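Local coordinates for transcription factor MBP1 (Magnaporthe oryzae, PDB 4UX5), which binds DNA through its N-terminal winged helix-turn-helix domain and probably activates transcription by RNA polymerase II, at residues A62-R65 with I66-E70; A95-A98 with L99-N103; I105-R108 with L109-I112. One frame throughout, in Å; residues are numbered along the deposited sequence.

Contact 1 (A62-R65 with I66-E70); sequences ARTR and ILERE
The guanidinium of Arg65 meets the side chain of Arg69 at its edge: Arg69 CD lies in its plane, 3.8 Å from Arg65 NE. The Arg69 guanidinium is turned almost at right angles to it, the two planes 82° apart, which excludes a parallel stack. Both arginines belong to successive turns of helix 60-71, which with helix 49-55 forms the helix pair of this winged helix-turn-helix domain. Arg65 CG meets both CD and NH1 of Arg69, each at 3.7 Å. The like charges remain near each other, with Arg65 NE 4.4 Å from Arg69 NE, on an exposed flank where solvent would probably weaken the repulsion.

Four i to i+4 backbone bonds carry the helix through this region, among them Leu67 N to Arg63 O at 2.8 Å with an N-H...O angle of 162°. On another flank Thr64 and Glu68 run side by side. Thr64 CG2 stands anti to the backbone N (OG1 at chi1 -64°), which puts the methyl beside the Glu68 carboxylate, while Thr64 OG1 is hydrogen-bonded to Lys60 O.

Outside these two segments, Arg63 NH2 forms a salt bridge with a phosphate of the bound DNA, and Leu67 and Glu68 each pack against a DNA phosphate. The inner flank faces helix 49-55, where Ile66 and Leu67 both touch Leu53. Within the helix itself, Ile66 CG1 leans over the preceding turn and comes to 3.3 Å from Ala62 O, the same oxygen that accepts the Ile66 N-H.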
loop_
_atom_site.group_PDB
_atom_site.type_symbol
_atom_site.label_atom_id
_atom_site.label_comp_id
_atom_site.label_asym_id
_atom_site.label_seq_id
_atom_site.Cartn_x
_atom_site.Cartn_y
_atom_site.Cartn_z
ATOM N N ALA A 62 -0.071 18.522 0.903
ATOM C CA ALA A 62 0.193 19.157 -0.386
ATOM C C ALA A 62 0.618 18.135 -1.434
ATOM O O ALA A 62 0.049 18.077 -2.525
ATOM C CB ALA A 62 1.259 20.234 -0.238
ATOM N N ARG A 63 1.621 17.331 -1.100
ATOM C CA ARG A 63 2.116 16.333 -2.036
ATOM C C ARG A 63 1.135 15.174 -2.168
ATOM O O ARG A 63 1.117 14.496 -3.190
ATOM C CB ARG A 63 3.503 15.829 -1.622
ATOM C CG ARG A 63 3.600 15.220 -0.235
ATOM C CD ARG A 63 5.047 14.835 0.065
ATOM N NE ARG A 63 5.194 14.091 1.313
ATOM C CZ ARG A 63 5.582 14.626 2.466
ATOM N NH1 ARG A 63 5.865 15.919 2.538
ATOM N NH2 ARG A 63 5.688 13.866 3.548
ATOM N N THR A 64 0.314 14.960 -1.143
ATOM C CA THR A 64 -0.756 13.970 -1.229
ATOM C C THR A 64 -1.688 14.322 -2.383
ATOM O O THR A 64 -2.060 13.460 -3.180
ATOM C CB THR A 64 -1.579 13.880 0.076
ATOM O OG1 THR A 64 -0.743 13.420 1.145
ATOM C CG2 THR A 64 -2.742 12.914 -0.089
ATOM N N ARG A 65 -2.048 15.598 -2.472
ATOM C CA ARG A 65 -2.920 16.080 -3.539
ATOM C C ARG A 65 -2.247 15.965 -4.905
ATOM O O ARG A 65 -2.870 15.542 -5.878
ATOM C CB ARG A 65 -3.332 17.531 -3.283
ATOM C CG ARG A 65 -4.212 18.115 -4.377
ATOM C CD ARG A 65 -4.248 19.632 -4.317
ATOM N NE ARG A 65 -4.947 20.200 -5.466
ATOM C CZ ARG A 65 -4.988 21.497 -5.753
ATOM N NH1 ARG A 65 -4.365 22.370 -4.973
ATOM N NH2 ARG A 65 -5.648 21.922 -6.822
ATOM N N ILE A 66 -0.973 16.343 -4.967
ATOM C CA ILE A 66 -0.217 16.297 -6.215
ATOM C C ILE A 66 -0.039 14.863 -6.706
ATOM O O ILE A 66 -0.202 14.580 -7.894
ATOM C CB ILE A 66 1.168 16.954 -6.058
ATOM C CG1 ILE A 66 1.017 18.423 -5.658
ATOM C CG2 ILE A 66 1.965 16.835 -7.347
ATOM C CD1 ILE A 66 2.333 19.143 -5.473
ATOM N N LEU A 67 0.287 13.960 -5.787
ATOM C CA LEU A 67 0.471 12.556 -6.131
ATOM C C LEU A 67 -0.825 11.934 -6.637
ATOM O O LEU A 67 -0.822 11.174 -7.603
ATOM C CB LEU A 67 0.995 11.770 -4.925
ATOM C CG LEU A 67 2.452 12.028 -4.542
ATOM C CD1 LEU A 67 2.714 11.586 -3.112
ATOM C CD2 LEU A 67 3.394 11.325 -5.505
ATOM N N GLU A 68 -1.934 12.274 -5.989
ATOM C CA GLU A 68 -3.229 11.691 -6.323
ATOM C C GLU A 68 -3.834 12.263 -7.603
ATOM O O GLU A 68 -4.368 11.522 -8.429
ATOM C CB GLU A 68 -4.210 11.887 -5.165
ATOM C CG GLU A 68 -3.990 10.939 -4.001
ATOM C CD GLU A 68 -4.917 11.221 -2.834
ATOM O OE1 GLU A 68 -5.225 12.408 -2.594
ATOM O OE2 GLU A 68 -5.332 10.256 -2.155
ATOM N N ARG A 69 -3.746 13.580 -7.763
ATOM C CA ARG A 69 -4.440 14.261 -8.851
ATOM C C ARG A 69 -3.624 14.344 -10.137
ATOM O O ARG A 69 -4.165 14.653 -11.199
ATOM C CB ARG A 69 -4.847 15.671 -8.410
ATOM C CG ARG A 69 -6.029 15.700 -7.456
ATOM C CD ARG A 69 -6.453 17.121 -7.122
ATOM N NE ARG A 69 -7.868 17.194 -6.768
ATOM C CZ ARG A 69 -8.353 16.936 -5.557
ATOM N NH1 ARG A 69 -7.537 16.584 -4.573
ATOM N NH2 ARG A 69 -9.656 17.027 -5.330
ATOM N N GLU A 70 -2.329 14.065 -10.046
ATOM C CA GLU A 70 -1.439 14.236 -11.192
ATOM C C GLU A 70 -0.562 13.015 -11.445
ATOM O O GLU A 70 -0.633 12.397 -12.510
ATOM C CB GLU A 70 -0.558 15.472 -10.988
ATOM C CG GLU A 70 -1.337 16.762 -10.793
ATOM C CD GLU A 70 -0.466 17.904 -10.311
ATOM O OE1 GLU A 70 0.775 17.773 -10.366
ATOM O OE2 GLU A 70 -1.024 18.930 -9.870
#

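Contact 2 (A95-A98 with L99-N103); sequences AGEA and LAHRN
Regular alpha-helical bonding links residues 95-98 to residues 99-103: Leu99 N bonds to Ala95 O, Ala100 N to Gly96 O, His101 N to Glu97 O and Arg102 N to Ala98 O. The last of these, 2.9 Å between Arg102 N and Ala98 O, is nearly linear at 173°. Helical backbone angles end with Arg102. Asn103, the first residue to leave them, folds its side chain back, and its ND2 donates to Leu99 O at 2.8 Å. This bond is nearly straight (175°), and the acceptor lies in the Asn103 amide plane. The same Leu99 O also receives a weak bond from Asn103 N, so one carbonyl of the last turn holds both the backbone and the side chain of the residue that follows the helix.

Among the side chains, Glu97 and His101 point the same way, one turn apart. With CG beside its own backbone N (chi1 -81°), His101 brings ND1 to 2.8 Å from Glu97 O, a weak and bent hydrogen bond that supplements the main-chain one to the same oxygen. The extended Glu97 chain then passes along the ring, with CG 3.5 Å from His101 CE1 and OE2 in the ring plane at its edge, 3.6 Å from CE1.

Arg102 bends at chi3 and curls back over the helix. One face of its guanidinium lies above Leu99 CA, near the rim of the group, while NH1 approaches Ala98 CB at 3.8 Å.

Inward-facing Leu99 touches Ala49 and Val71. Helix 93-102 thus packs on the helix-turn-helix pair 49-55 and 60-71, consistent with the three-helix core of a winged helix-turn-helix domain, here with the third helix following the hairpin 77-91.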
loop_
_atom_site.group_PDB
_atom_site.type_symbol
_atom_site.label_atom_id
_atom_site.label_comp_id
_atom_site.label_asym_id
_atom_site.label_seq_id
_atom_site.Cartn_x
_atom_site.Cartn_y
_atom_site.Cartn_z
ATOM N N ALA A 95 9.447 10.795 -16.319
ATOM C CA ALA A 95 8.295 11.354 -15.630
ATOM C C ALA A 95 8.759 12.062 -14.366
ATOM O O ALA A 95 8.184 13.070 -13.958
ATOM C CB ALA A 95 7.286 10.269 -15.299
ATOM N N GLY A 96 9.808 11.524 -13.751
ATOM C CA GLY A 96 10.405 12.137 -12.579
ATOM C C GLY A 96 11.078 13.452 -12.920
ATOM O O GLY A 96 10.965 14.429 -12.178
ATOM N N GLU A 97 11.783 13.477 -14.048
ATOM C CA GLU A 97 12.428 14.696 -14.521
ATOM C C GLU A 97 11.389 15.763 -14.838
ATOM O O GLU A 97 11.580 16.938 -14.528
ATOM C CB GLU A 97 13.290 14.411 -15.751
ATOM C CG GLU A 97 13.875 15.655 -16.399
ATOM C CD GLU A 97 14.934 15.334 -17.438
ATOM O OE1 GLU A 97 15.296 14.146 -17.571
ATOM O OE2 GLU A 97 15.405 16.271 -18.119
ATOM N N ALA A 98 10.287 15.340 -15.450
ATOM C CA ALA A 98 9.191 16.244 -15.775
ATOM C C ALA A 98 8.578 16.822 -14.505
ATOM O O ALA A 98 8.375 18.031 -14.395
ATOM C CB ALA A 98 8.135 15.523 -16.595
ATOM N N LEU A 99 8.296 15.944 -13.547
ATOM C CA LEU A 99 7.734 16.340 -12.260
ATOM C C LEU A 99 8.637 17.323 -11.524
ATOM O O LEU A 99 8.163 18.288 -10.925
ATOM C CB LEU A 99 7.491 15.109 -11.385
ATOM C CG LEU A 99 6.896 15.352 -9.998
ATOM C CD1 LEU A 99 5.457 15.826 -10.111
ATOM C CD2 LEU A 99 6.983 14.096 -9.145
ATOM N N ALA A 100 9.940 17.068 -11.572
ATOM C CA ALA A 100 10.911 17.912 -10.891
ATOM C C ALA A 100 10.957 19.300 -11.519
ATOM O O ALA A 100 11.126 20.302 -10.824
ATOM C CB ALA A 100 12.287 17.266 -10.920
ATOM N N HIS A 101 10.807 19.356 -12.838
ATOM C CA HIS A 101 10.754 20.630 -13.537
ATOM C C HIS A 101 9.484 21.392 -13.171
ATOM O O HIS A 101 9.555 22.546 -12.752
ATOM C CB HIS A 101 10.836 20.425 -15.052
ATOM C CG HIS A 101 12.230 20.219 -15.559
ATOM N ND1 HIS A 101 12.675 19.008 -16.047
ATOM C CD2 HIS A 101 13.280 21.069 -15.648
ATOM C CE1 HIS A 101 13.936 19.123 -16.419
ATOM N NE2 HIS A 101 14.329 20.364 -16.186
ATOM N N ARG A 102 8.334 20.730 -13.311
ATOM C CA ARG A 102 7.032 21.347 -13.041
ATOM C C ARG A 102 6.924 21.901 -11.624
ATOM O O ARG A 102 6.155 22.828 -11.373
ATOM C CB ARG A 102 5.895 20.345 -13.280
ATOM C CG ARG A 102 5.780 19.838 -14.708
ATOM C CD ARG A 102 4.410 19.226 -14.975
ATOM N NE ARG A 102 3.991 18.292 -13.931
ATOM C CZ ARG A 102 4.218 16.981 -13.959
ATOM N NH1 ARG A 102 4.870 16.437 -14.977
ATOM N NH2 ARG A 102 3.791 16.212 -12.966
ATOM N N ASN A 103 7.694 21.333 -10.702
ATOM C CA ASN A 103 7.668 21.772 -9.314
ATOM C C ASN A 103 8.951 22.492 -8.908
ATOM O O ASN A 103 9.256 22.612 -7.721
ATOM C CB ASN A 103 7.411 20.583 -8.388
ATOM C CG ASN A 103 6.019 20.002 -8.563
ATOM O OD1 ASN A 103 5.070 20.424 -7.901
ATOM N ND2 ASN A 103 5.889 19.032 -9.461
#

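Contact 3 (I105-R108 with L109-I112); sequences IFDR and LRPI
Phe106 and Arg110 are set almost perpendicular, with 87° between ring and guanidinium planes. The guanidinium offers a face and the phenyl an edge: Phe106 CE2 sits over the Arg110 group toward its rim, 3.6 Å from NH2, and NH2 in turn lies in the ring plane. This is edge packing, distinct from a cation over the pi face. It links the residue before a type I beta turn, Asp107 to Arg110, to the turn's last residue, where helix 110-114 of the KilA-N-type winged-helix domain begins.

Asp107 lies alongside the same arginine, its carboxylate inclined only 23° to the guanidinium. Arg110 NH2 donates to Asp107 OD1 at 3.2 Å, a salt bridge in which the oxygen lies slightly off the guanidinium plane. The Arg110 chain is bent at chi3 (-64°), turning the group back over the turn. Held by Asp107 through NH2 and by Glu114 through NH1, the guanidinium has its rotation restrained at two nitrogens.

The side chains of Ile105 and Leu109 meet at a slant as apolar partners, CG2 of Ile105 lying 3.9 Å from CD1 of Leu109. Both reach Ile52 and Ala55 of helix 49-55, and Leu109 also touches Phe32, so the turn joins a helix to strand 25-32. In the backbone, Leu109 N bonds weakly to Phe106 O and also to Ile105 O at 3.3 Å, in the plane of the Ile105 carbonyl.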
loop_
_atom_site.group_PDB
_atom_site.type_symbol
_atom_site.label_atom_id
_atom_site.label_comp_id
_atom_site.label_asym_id
_atom_site.label_seq_id
_atom_site.Cartn_x
_atom_site.Cartn_y
_atom_site.Cartn_z
ATOM N N ILE A 105 12.402 22.094 -9.009
ATOM C CA ILE A 105 13.349 21.451 -8.098
ATOM C C ILE A 105 14.397 20.623 -8.847
ATOM O O ILE A 105 15.267 20.000 -8.234
ATOM C CB ILE A 105 12.604 20.552 -7.074
ATOM C CG1 ILE A 105 13.469 20.270 -5.839
ATOM C CG2 ILE A 105 12.124 19.261 -7.727
ATOM C CD1 ILE A 105 13.939 21.513 -5.122
ATOM N N PHE A 106 14.321 20.630 -10.173
ATOM C CA PHE A 106 15.234 19.839 -10.991
ATOM C C PHE A 106 16.704 20.202 -10.772
ATOM O O PHE A 106 17.574 19.330 -10.781
ATOM C CB PHE A 106 14.889 19.988 -12.472
ATOM C CG PHE A 106 15.794 19.203 -13.377
ATOM C CD1 PHE A 106 15.564 17.856 -13.607
ATOM C CD2 PHE A 106 16.880 19.808 -13.988
ATOM C CE1 PHE A 106 16.399 17.128 -14.437
ATOM C CE2 PHE A 106 17.718 19.086 -14.817
ATOM C CZ PHE A 106 17.477 17.744 -15.042
ATOM N N ASP A 107 16.976 21.489 -10.586
ATOM C CA ASP A 107 18.347 21.959 -10.423
ATOM C C ASP A 107 19.002 21.421 -9.152
ATOM O O ASP A 107 20.168 21.026 -9.168
ATOM C CB ASP A 107 18.392 23.490 -10.424
ATOM C CG ASP A 107 18.108 24.079 -11.791
ATOM O OD1 ASP A 107 18.365 23.389 -12.802
ATOM O OD2 ASP A 107 17.632 25.232 -11.859
ATOM N N ARG A 108 18.255 21.407 -8.054
ATOM C CA ARG A 108 18.793 20.913 -6.789
ATOM C C ARG A 108 18.987 19.398 -6.818
ATOM O O ARG A 108 19.829 18.854 -6.104
ATOM C CB ARG A 108 17.876 21.298 -5.625
ATOM C CG ARG A 108 18.444 20.955 -4.255
ATOM C CD ARG A 108 17.473 21.313 -3.146
ATOM N NE ARG A 108 18.010 21.003 -1.825
ATOM C CZ ARG A 108 18.668 21.873 -1.065
ATOM N NH1 ARG A 108 18.874 23.110 -1.495
ATOM N NH2 ARG A 108 19.120 21.506 0.127
ATOM N N LEU A 109 18.207 18.726 -7.658
ATOM C CA LEU A 109 18.234 17.270 -7.734
ATOM C C LEU A 109 18.953 16.778 -8.984
ATOM O O LEU A 109 18.852 15.606 -9.334
ATOM C CB LEU A 109 16.811 16.708 -7.716
ATOM C CG LEU A 109 15.908 17.108 -6.552
ATOM C CD1 LEU A 109 14.549 16.448 -6.707
ATOM C CD2 LEU A 109 16.544 16.736 -5.223
ATOM N N ARG A 110 19.671 17.675 -9.651
ATOM C CA ARG A 110 20.330 17.347 -10.918
ATOM C C ARG A 110 21.208 16.078 -10.905
ATOM O O ARG A 110 21.143 15.289 -11.852
ATOM C CB ARG A 110 21.170 18.541 -11.391
ATOM C CG ARG A 110 21.884 18.300 -12.708
ATOM C CD ARG A 110 22.542 19.570 -13.227
ATOM N NE ARG A 110 21.560 20.603 -13.541
ATOM C CZ ARG A 110 20.985 20.751 -14.730
ATOM N NH1 ARG A 110 21.294 19.930 -15.725
ATOM N NH2 ARG A 110 20.100 21.719 -14.924
ATOM N N PRO A 111 22.025 15.867 -9.850
ATOM C CA PRO A 111 22.889 14.677 -9.892
ATOM C C PRO A 111 22.163 13.329 -9.973
ATOM O O PRO A 111 22.710 12.401 -10.565
ATOM C CB PRO A 111 23.673 14.770 -8.576
ATOM C CG PRO A 111 23.700 16.222 -8.266
ATOM C CD PRO A 111 22.363 16.734 -8.703
ATOM N N ILE A 112 20.968 13.214 -9.400
ATOM C CA ILE A 112 20.265 11.931 -9.408
ATOM C C ILE A 112 19.634 11.658 -10.774
ATOM O O ILE A 112 19.333 10.513 -11.112
ATOM C CB ILE A 112 19.178 11.861 -8.306
ATOM C CG1 ILE A 112 18.751 10.409 -8.065
ATOM C CG2 ILE A 112 17.967 12.705 -8.671
ATOM C CD1 ILE A 112 19.898 9.472 -7.759
#

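In the fold
The three contacts follow one another along the chain inside one winged helix-turn-helix domain: contact 1 on helix 60-71, contact 2 on helix 93-102, contact 3 in the turn and first residues of helix 110-114. Centres of contacts 1 and 2 are about 13 Å apart, and they touch where Ile66 meets Asn103. Contacts 2 and 3 have centres about 10 Å apart and are joined by the stacked rings of His101 and Phe106. Contacts 1 and 3, about 20 Å between centres, do not touch. Contact 2 touches both others and so lies between them. The nearest atoms of contacts 1, 2 and 3 lie about 3, 10 and 14 Å from the DNA, which leaves contact 1 as the DNA-facing one.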